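Local coordinates for putative lipoprotein (Bacteroides fragilis, PDB 3QNK) that probably sits on the outer membrane as a SusD-like lipoprotein and binds glycans for uptake through a partner SusC-type transporter, at residues K86-I94 with L107-F118. Sequence-based numbering, arbitrary orientation.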
ATOM      1  N   LYS B  86      10.755  -2.288 -10.424  1.00 53.36           N
ATOM      2  CA  LYS B  86      10.480  -1.620 -11.692  1.00 53.18           C
ATOM      3  C   LYS B  86      11.771  -1.127 -12.354  1.00 58.39           C
ATOM      4  O   LYS B  86      11.878  -1.211 -13.574  1.00 58.40           O
ATOM      5  CB  LYS B  86       9.497  -0.471 -11.490  1.00 55.53           C
ATOM      6  CG  LYS B  86       8.073  -0.904 -11.129  1.00 61.99           C
ATOM      7  CD  LYS B  86       7.141   0.299 -11.100  1.00 58.39           C
ATOM      8  CE  LYS B  86       5.700  -0.088 -10.889  1.00 70.08           C
ATOM      9  NZ  LYS B  86       4.788   1.022 -11.266  1.00 80.94           N
ATOM     10  N   CYS B  87      12.770  -0.674 -11.564  1.00 57.62           N
ATOM     11  CA  CYS B  87      14.085  -0.239 -12.083  1.00 60.00           C
ATOM     12  C   CYS B  87      14.850  -1.419 -12.637  1.00 65.19           C
ATOM     13  O   CYS B  87      15.356  -1.341 -13.764  1.00 67.32           O
ATOM     14  CB  CYS B  87      14.912   0.463 -11.014  1.00 60.96           C
ATOM     15  SG  CYS B  87      14.189   1.999 -10.392  1.00 65.15           S
ATOM     16  N   ASN B  88      14.949  -2.512 -11.833  1.00 59.28           N
ATOM     17  CA  ASN B  88      15.669  -3.746 -12.165  1.00 58.61           C
ATOM     18  C   ASN B  88      15.128  -4.384 -13.428  1.00 63.75           C
ATOM     19  O   ASN B  88      15.906  -4.961 -14.191  1.00 66.13           O
ATOM     20  CB  ASN B  88      15.615  -4.730 -11.004  1.00 54.07           C
ATOM     21  CG  ASN B  88      16.361  -4.275  -9.779  1.00 68.34           C
ATOM     22  OD1 ASN B  88      17.303  -3.476  -9.848  1.00 57.31           O
ATOM     23  ND2 ASN B  88      15.962  -4.800  -8.625  1.00 65.70           N
ATOM     24  N   ARG B  89      13.813  -4.252 -13.668  1.00 58.97           N
ATOM     25  CA  ARG B  89      13.206  -4.762 -14.888  1.00 60.42           C
ATOM     26  C   ARG B  89      13.713  -3.989 -16.073  1.00 66.76           C
ATOM     27  O   ARG B  89      14.059  -4.589 -17.083  1.00 68.78           O
ATOM     28  CB  ARG B  89      11.686  -4.679 -14.822  1.00 60.43           C
ATOM     29  CG  ARG B  89      11.016  -5.009 -16.153  1.00 66.63           C
ATOM     30  CD  ARG B  89      10.852  -6.492 -16.386  1.00 65.14           C
ATOM     31  NE  ARG B  89       9.436  -6.827 -16.419  1.00 82.73           N
ATOM     32  CZ  ARG B  89       8.850  -7.718 -15.628  1.00101.58           C
ATOM     33  NH1 ARG B  89       9.561  -8.379 -14.716  1.00 80.87           N
ATOM     34  NH2 ARG B  89       7.549  -7.946 -15.727  1.00 95.25           N
ATOM     35  N   PHE B  90      13.756  -2.647 -15.958  1.00 63.72           N
ATOM     36  CA  PHE B  90      14.271  -1.789 -17.018  1.00 63.44           C
ATOM     37  C   PHE B  90      15.657  -2.290 -17.413  1.00 69.36           C
ATOM     38  O   PHE B  90      15.882  -2.640 -18.586  1.00 70.27           O
ATOM     39  CB  PHE B  90      14.320  -0.316 -16.564  1.00 62.95           C
ATOM     40  CG  PHE B  90      14.871   0.631 -17.619  1.00 63.99           C
ATOM     41  CD1 PHE B  90      16.241   0.853 -17.734  1.00 65.35           C
ATOM     42  CD2 PHE B  90      14.020   1.288 -18.501  1.00 64.54           C
ATOM     43  CE1 PHE B  90      16.742   1.693 -18.727  1.00 66.12           C
ATOM     44  CE2 PHE B  90      14.525   2.144 -19.474  1.00 67.23           C
ATOM     45  CZ  PHE B  90      15.878   2.359 -19.562  1.00 65.14           C
ATOM     46  N   PHE B  91      16.557  -2.406 -16.394  1.00 63.67           N
ATOM     47  CA  PHE B  91      17.937  -2.850 -16.579  1.00 63.30           C
ATOM     48  C   PHE B  91      18.030  -4.242 -17.253  1.00 70.59           C
ATOM     49  O   PHE B  91      18.914  -4.445 -18.086  1.00 72.68           O
ATOM     50  CB  PHE B  91      18.687  -2.839 -15.250  1.00 62.09           C
ATOM     51  CG  PHE B  91      18.928  -1.460 -14.688  1.00 60.56           C
ATOM     52  CD1 PHE B  91      19.554  -0.479 -15.451  1.00 62.53           C
ATOM     53  CD2 PHE B  91      18.581  -1.158 -13.372  1.00 58.67           C
ATOM     54  CE1 PHE B  91      19.782   0.794 -14.921  1.00 62.40           C
ATOM     55  CE2 PHE B  91      18.823   0.105 -12.841  1.00 59.07           C
ATOM     56  CZ  PHE B  91      19.422   1.072 -13.614  1.00 58.57           C
ATOM     57  N   GLU B  92      17.092  -5.147 -16.953  1.00 67.05           N
ATOM     58  CA  GLU B  92      17.032  -6.475 -17.560  1.00 69.09           C
ATOM     59  C   GLU B  92      16.627  -6.437 -19.029  1.00 75.72           C
ATOM     60  O   GLU B  92      17.175  -7.195 -19.831  1.00 78.13           O
ATOM     61  CB  GLU B  92      16.026  -7.385 -16.817  1.00 70.34           C
ATOM     62  CG  GLU B  92      16.500  -7.916 -15.471  1.00 85.60           C
ATOM     63  CD  GLU B  92      15.536  -8.800 -14.696  1.00109.19           C
ATOM     64  OE1 GLU B  92      14.337  -8.865 -15.057  1.00106.50           O
ATOM     65  OE2 GLU B  92      15.992  -9.426 -13.711  1.00 94.82           O
ATOM     66  N   ARG B  93      15.650  -5.592 -19.384  1.00 71.95           N
ATOM     67  CA  ARG B  93      15.068  -5.596 -20.726  1.00 73.30           C
ATOM     68  C   ARG B  93      15.608  -4.520 -21.685  1.00 78.44           C
ATOM     69  O   ARG B  93      15.356  -4.639 -22.890  1.00 79.47           O
ATOM     70  CB  ARG B  93      13.534  -5.466 -20.624  1.00 72.37           C
ATOM     71  CG  ARG B  93      12.844  -6.517 -19.730  1.00 81.75           C
ATOM     72  CD  ARG B  93      11.895  -7.403 -20.503  1.00 91.72           C
ATOM     73  NE  ARG B  93      12.600  -8.119 -21.563  1.00104.16           N
ATOM     74  CZ  ARG B  93      12.056  -8.528 -22.703  1.00127.45           C
ATOM     75  NH1 ARG B  93      10.771  -8.299 -22.956  1.00117.76           N
ATOM     76  NH2 ARG B  93      12.793  -9.164 -23.606  1.00117.78           N
ATOM     77  N   ILE B  94      16.359  -3.504 -21.184  1.00 74.81           N
ATOM     78  CA  ILE B  94      16.868  -2.409 -22.021  1.00 76.03           C
ATOM     79  C   ILE B  94      17.956  -2.886 -23.021  1.00 86.98           C
ATOM     80  O   ILE B  94      18.042  -2.318 -24.108  1.00 88.07           O
ATOM     81  CB  ILE B  94      17.322  -1.159 -21.201  1.00 76.65           C
ATOM     82  CG1 ILE B  94      17.380   0.123 -22.047  1.00 77.27           C
ATOM     83  CG2 ILE B  94      18.618  -1.377 -20.420  1.00 76.31           C
ATOM     84  CD1 ILE B  94      16.052   0.609 -22.702  1.00 83.38           C
ATOM     85  N   LEU B 107      18.690   7.360 -21.006  1.00 74.45           N
ATOM     86  CA  LEU B 107      17.574   6.767 -20.251  1.00 71.89           C
ATOM     87  C   LEU B 107      18.078   5.840 -19.156  1.00 73.18           C
ATOM     88  O   LEU B 107      17.587   5.925 -18.032  1.00 72.54           O
ATOM     89  CB  LEU B 107      16.590   6.005 -21.144  1.00 73.07           C
ATOM     90  CG  LEU B 107      15.782   6.801 -22.167  1.00 78.58           C
ATOM     91  CD1 LEU B 107      15.022   5.864 -23.108  1.00 79.65           C
ATOM     92  CD2 LEU B 107      14.839   7.794 -21.502  1.00 79.06           C
ATOM     93  N   THR B 108      19.080   4.984 -19.465  1.00 68.35           N
ATOM     94  CA  THR B 108      19.677   4.061 -18.483  1.00 66.73           C
ATOM     95  C   THR B 108      20.246   4.864 -17.297  1.00 69.77           C
ATOM     96  O   THR B 108      20.064   4.457 -16.158  1.00 68.91           O
ATOM     97  CB  THR B 108      20.721   3.158 -19.141  1.00 65.36           C
ATOM     98  OG1 THR B 108      20.123   2.534 -20.274  1.00 69.34           O
ATOM     99  CG2 THR B 108      21.237   2.079 -18.208  1.00 61.73           C
ATOM    100  N   GLY B 109      20.866   6.009 -17.582  1.00 65.83           N
ATOM    101  CA  GLY B 109      21.415   6.912 -16.581  1.00 63.37           C
ATOM    102  C   GLY B 109      20.348   7.422 -15.638  1.00 63.79           C
ATOM    103  O   GLY B 109      20.565   7.452 -14.431  1.00 62.92           O
ATOM    104  N   GLU B 110      19.161   7.748 -16.175  1.00 59.44           N
ATOM    105  CA  GLU B 110      18.014   8.237 -15.413  1.00 57.79           C
ATOM    106  C   GLU B 110      17.510   7.160 -14.465  1.00 63.55           C
ATOM    107  O   GLU B 110      17.208   7.467 -13.314  1.00 64.22           O
ATOM    108  CB  GLU B 110      16.880   8.711 -16.338  1.00 60.04           C
ATOM    109  CG  GLU B 110      17.293   9.700 -17.423  1.00 65.80           C
ATOM    110  CD  GLU B 110      16.159  10.418 -18.124  1.00 78.87           C
ATOM    111  OE1 GLU B 110      15.346  11.053 -17.419  1.00 57.88           O
ATOM    112  OE2 GLU B 110      16.119  10.417 -19.375  1.00 84.07           O
ATOM    113  N   VAL B 111      17.490   5.897 -14.909  1.00 60.63           N
ATOM    114  CA  VAL B 111      17.058   4.759 -14.090  1.00 59.83           C
ATOM    115  C   VAL B 111      18.108   4.474 -13.003  1.00 65.28           C
ATOM    116  O   VAL B 111      17.712   4.138 -11.875  1.00 66.41           O
ATOM    117  CB  VAL B 111      16.732   3.518 -14.951  1.00 64.88           C
ATOM    118  CG1 VAL B 111      16.125   2.412 -14.104  1.00 63.61           C
ATOM    119  CG2 VAL B 111      15.764   3.889 -16.076  1.00 66.07           C
ATOM    120  N   HIS B 112      19.422   4.688 -13.298  1.00 61.47           N
ATOM    121  CA  HIS B 112      20.486   4.531 -12.290  1.00 61.43           C
ATOM    122  C   HIS B 112      20.280   5.533 -11.165  1.00 65.06           C
ATOM    123  O   HIS B 112      20.392   5.167  -9.988  1.00 65.19           O
ATOM    124  CB  HIS B 112      21.891   4.705 -12.883  1.00 63.82           C
ATOM    125  CG  HIS B 112      22.411   3.467 -13.537  1.00 69.28           C
ATOM    126  ND1 HIS B 112      22.764   2.348 -12.789  1.00 70.82           N
ATOM    127  CD2 HIS B 112      22.574   3.189 -14.854  1.00 72.78           C
ATOM    128  CE1 HIS B 112      23.131   1.432 -13.676  1.00 71.53           C
ATOM    129  NE2 HIS B 112      23.035   1.894 -14.931  1.00 73.15           N
ATOM    130  N   PHE B 113      19.956   6.799 -11.537  1.00 58.89           N
ATOM    131  CA  PHE B 113      19.705   7.893 -10.602  1.00 56.02           C
ATOM    132  C   PHE B 113      18.501   7.570  -9.742  1.00 57.11           C
ATOM    133  O   PHE B 113      18.559   7.772  -8.531  1.00 54.38           O
ATOM    134  CB  PHE B 113      19.495   9.231 -11.358  1.00 57.99           C
ATOM    135  CG  PHE B 113      19.078  10.381 -10.469  1.00 58.36           C
ATOM    136  CD1 PHE B 113      20.014  11.054  -9.690  1.00 60.49           C
ATOM    137  CD2 PHE B 113      17.740  10.746 -10.360  1.00 60.89           C
ATOM    138  CE1 PHE B 113      19.627  12.090  -8.846  1.00 60.67           C
ATOM    139  CE2 PHE B 113      17.351  11.798  -9.528  1.00 63.25           C
ATOM    140  CZ  PHE B 113      18.298  12.454  -8.766  1.00 60.86           C
ATOM    141  N   LEU B 114      17.407   7.077 -10.375  1.00 53.48           N
ATOM    142  CA  LEU B 114      16.165   6.744  -9.677  1.00 51.20           C
ATOM    143  C   LEU B 114      16.349   5.551  -8.749  1.00 53.33           C
ATOM    144  O   LEU B 114      15.923   5.636  -7.602  1.00 51.44           O
ATOM    145  CB  LEU B 114      15.001   6.518 -10.653  1.00 51.24           C
ATOM    146  CG  LEU B 114      14.462   7.805 -11.316  1.00 55.09           C
ATOM    147  CD1 LEU B 114      13.522   7.476 -12.444  1.00 57.74           C
ATOM    148  CD2 LEU B 114      13.747   8.708 -10.326  1.00 51.21           C
ATOM    149  N   ARG B 115      17.036   4.485  -9.191  1.00 51.85           N
ATOM    150  CA  ARG B 115      17.253   3.315  -8.330  1.00 52.78           C
ATOM    151  C   ARG B 115      18.086   3.690  -7.108  1.00 59.19           C
ATOM    152  O   ARG B 115      17.802   3.205  -6.008  1.00 59.48           O
ATOM    153  CB  ARG B 115      17.900   2.141  -9.090  1.00 55.11           C
ATOM    154  CG  ARG B 115      17.928   0.850  -8.260  1.00 62.03           C
ATOM    155  CD  ARG B 115      18.357  -0.347  -9.052  1.00 64.69           C
ATOM    156  NE  ARG B 115      19.774  -0.273  -9.389  1.00 64.53           N
ATOM    157  CZ  ARG B 115      20.445  -1.249  -9.984  1.00 73.80           C
ATOM    158  NH1 ARG B 115      19.833  -2.386 -10.309  1.00 59.61           N
ATOM    159  NH2 ARG B 115      21.730  -1.097 -10.269  1.00 49.36           N
ATOM    160  N   ALA B 116      19.089   4.575  -7.298  1.00 56.85           N
ATOM    161  CA  ALA B 116      19.953   5.080  -6.231  1.00 55.93           C
ATOM    162  C   ALA B 116      19.131   5.873  -5.227  1.00 58.80           C
ATOM    163  O   ALA B 116      19.270   5.690  -4.017  1.00 59.60           O
ATOM    164  CB  ALA B 116      21.045   5.949  -6.823  1.00 57.42           C
HETATM  165  N   MSE B 117      18.239   6.723  -5.737  1.00 53.03           N
HETATM  166  CA  MSE B 117      17.337   7.541  -4.948  1.00 49.74           C
HETATM  167  C   MSE B 117      16.386   6.677  -4.126  1.00 51.99           C
HETATM  168  O   MSE B 117      16.141   7.006  -2.963  1.00 54.62           O
HETATM  169  CB  MSE B 117      16.558   8.487  -5.867  1.00 51.92           C
HETATM  170  CG  MSE B 117      15.452   9.217  -5.146  1.00 57.81           C
HETATM  171 SE   MSE B 117      14.788  10.652  -6.178  0.75 64.76          SE
HETATM  172  CE  MSE B 117      16.164  11.955  -5.727  1.00 61.26           C
ATOM    173  N   PHE B 118      15.856   5.599  -4.712  1.00 46.65           N
ATOM    174  CA  PHE B 118      14.907   4.704  -4.032  1.00 45.97           C
ATOM    175  C   PHE B 118      15.588   3.931  -2.922  1.00 48.72           C
ATOM    176  O   PHE B 118      15.037   3.894  -1.822  1.00 48.29           O
ATOM    177  CB  PHE B 118      14.208   3.751  -5.014  1.00 48.62           C
ATOM    178  CG  PHE B 118      13.364   4.448  -6.049  1.00 52.25           C
ATOM    179  CD1 PHE B 118      12.643   5.592  -5.731  1.00 56.14           C
ATOM    180  CD2 PHE B 118      13.248   3.939  -7.331  1.00 58.32           C
ATOM    181  CE1 PHE B 118      11.855   6.237  -6.689  1.00 58.01           C
ATOM    182  CE2 PHE B 118      12.457   4.586  -8.293  1.00 62.40           C
ATOM    183  CZ  PHE B 118      11.761   5.729  -7.960  1.00 59.55           C
TER
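Arg115 NH1 donates to Asn88 OD1 at 2.8 Å, the one hydrogen bond that ties these two helix segments together. The bond is fairly straight, 155° at the hydrogen, with the oxygen lying in the guanidinium plane and the nitrogen nearly in line with the amide C=O. Asp159, on helix 149-166, takes NE of the same arginine in a salt bridge and hydrogen-bonds His112 ND1 through its other oxygen, so one carboxylate holds both polar groups in place beside Phe91.

The Phe91 ring is the knob, seated among Thr108, Val111, His112 and Arg115. Its CE2 lies over the middle of the guanidinium, 3.6 Å from Arg115 CZ, with the two planes 52° apart, while CE1 sits over the imidazole face of His112. Thr108 CG2 meets the ring in its plane, and Val111 CG1 comes over a face.

Val111 works on both phenylalanines. A chi1 of -173° puts CG1 opposite the backbone N and against Phe91, and leaves CG2 over the centre of the Phe90 ring, 3.5 Å from the centroid. At the Arg115 end, Cys87 packs CB against Val111 CG1 and Arg115 CB, and its SG approaches the edge of the Phe118 ring, 3.7 Å from CD2.

The segment axes come within 9.9 Å and run roughly antiparallel. Helix 17-29 adds Tyr23 and Val24 against Phe90, and Met166 of helix 149-166 reaches Thr108. This is an antiparallel helical-hairpin interface with one knob-into-hole, Phe91, consistent with the TPR-like alpha-alpha superhelix of SusD-family proteins.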